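Local coordinates for UPF0062 protein MJ1593 (Methanocaldococcus jannaschii, PDB 2YX5) that is a small alpha-beta protein of the PurS family, whose copies assemble into a four-chain complex, at residues 8-11 with 12-16. Sequence-based numbering, arbitrary orientation.
Sequences IKLK and KGVLN
Leu-10 lays its CD1 methyl over CB of Asn-16, 3.7 Å away, just beyond the type II beta turn from Lys-11 to Val-14. This turn starts the loop that carries the chain from strand 2-10, the middle strand of the antiparallel sheet, to helix 17-28. The two side chains cross at about a right angle, and the same methyl also meets CG1 of Val-14, 4.0 Å away. An apolar leucine suits this place because CD1 meets Val-14 CG1 and the aliphatic CB of Asn-16 at once; Ile-72 of the second subunit packs on it as well. The turn is closed by one backbone bond, Val-14 N to Lys-11 O at 3.2 Å. Gly-13 takes the third position with a positive phi of 107°, where a beta carbon would collide with the carbonyl oxygen of Lys-12, which is why glycine suits it. Val-14 has CG2 anti to its carbonyl carbon, which sets this methyl against CB of Lys-11 at 4.0 Å, while CG1 is turned to Leu-10; valine fits here because its two methyls let it meet Lys-11 with one and Leu-10 with the other. The long chain of Lys-11, bent at chi2 and chi4, leads away from the turn, and its NZ forms a salt bridge with Asp-74 and hydrogen bonds to the carbonyl oxygens of Pro-70 and His-73, a setting that suits a flexible cationic arm. Asn-16 is the N-cap of helix 17-28: its OD1 accepts from the backbone N of Glu-18, and its ND2 donates to Thr-39 and Gln-38, so the short amide serves helix and sheet together. A water bridges two carbonyl oxygens, donating to Val-14 O at 2.9 Å and, weakly, to Lys-11 O at 3.5 Å.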
# COMPACT_ATOMS: atom_id res chain seq x y z
N ILE A 8 -2.97 -10.40 5.96
CA ILE A 8 -4.21 -9.65 5.89
C ILE A 8 -4.66 -9.51 4.44
O ILE A 8 -3.88 -9.11 3.58
CB ILE A 8 -4.05 -8.26 6.46
CG1 ILE A 8 -3.62 -8.35 7.93
CG2 ILE A 8 -5.37 -7.50 6.33
CD1 ILE A 8 -3.51 -7.00 8.63
N LYS A 9 -5.91 -9.84 4.18
CA LYS A 9 -6.47 -9.76 2.84
C LYS A 9 -7.86 -9.12 2.91
O LYS A 9 -8.38 -8.83 3.99
CB LYS A 9 -6.58 -11.18 2.24
CG LYS A 9 -7.19 -12.17 3.23
CD LYS A 9 -7.37 -13.56 2.66
CE LYS A 9 -7.96 -14.53 3.71
NZ LYS A 9 -7.05 -14.83 4.86
N LEU A 10 -8.45 -8.88 1.75
CA LEU A 10 -9.78 -8.32 1.71
C LEU A 10 -10.73 -9.47 2.01
O LEU A 10 -10.39 -10.63 1.78
CB LEU A 10 -10.09 -7.75 0.33
CG LEU A 10 -9.37 -6.48 -0.09
CD1 LEU A 10 -9.84 -6.05 -1.48
CD2 LEU A 10 -9.66 -5.40 0.93
N LYS A 11 -11.91 -9.15 2.54
CA LYS A 11 -12.91 -10.17 2.83
C LYS A 11 -13.08 -11.08 1.60
O LYS A 11 -12.90 -10.64 0.46
CB LYS A 11 -14.25 -9.49 3.18
CG LYS A 11 -14.48 -9.22 4.67
CD LYS A 11 -15.08 -10.45 5.38
CE LYS A 11 -15.42 -10.21 6.86
NZ LYS A 11 -14.26 -10.33 7.79
N LYS A 12 -13.41 -12.34 1.83
CA LYS A 12 -13.60 -13.27 0.73
C LYS A 12 -14.83 -12.81 -0.04
O LYS A 12 -15.90 -12.63 0.53
CB LYS A 12 -13.82 -14.69 1.23
CG LYS A 12 -13.93 -15.72 0.11
CD LYS A 12 -14.15 -17.13 0.64
CE LYS A 12 -15.48 -17.26 1.41
NZ LYS A 12 -16.68 -17.11 0.54
N GLY A 13 -14.66 -12.61 -1.35
CA GLY A 13 -15.78 -12.17 -2.16
C GLY A 13 -15.67 -10.72 -2.59
O GLY A 13 -16.47 -10.26 -3.41
N VAL A 14 -14.71 -9.98 -2.04
CA VAL A 14 -14.55 -8.59 -2.43
C VAL A 14 -13.50 -8.51 -3.52
O VAL A 14 -12.41 -9.06 -3.38
CB VAL A 14 -14.11 -7.70 -1.25
CG1 VAL A 14 -13.81 -6.29 -1.75
CG2 VAL A 14 -15.22 -7.64 -0.21
N LEU A 15 -13.85 -7.87 -4.64
CA LEU A 15 -12.90 -7.75 -5.72
C LEU A 15 -11.77 -6.83 -5.28
O LEU A 15 -11.98 -5.84 -4.57
CB LEU A 15 -13.58 -7.25 -7.00
CG LEU A 15 -14.53 -8.27 -7.63
CD1 LEU A 15 -15.18 -7.69 -8.86
CD2 LEU A 15 -13.77 -9.54 -8.02
N ASN A 16 -10.56 -7.19 -5.68
CA ASN A 16 -9.36 -6.45 -5.34
C ASN A 16 -8.71 -5.82 -6.58
O ASN A 16 -8.10 -6.50 -7.41
CB ASN A 16 -8.37 -7.37 -4.61
CG ASN A 16 -7.04 -6.70 -4.29
OD1 ASN A 16 -6.96 -5.48 -4.13
ND2 ASN A 16 -6.00 -7.51 -4.18
O HOH W 1 -10.56 -10.90 -2.13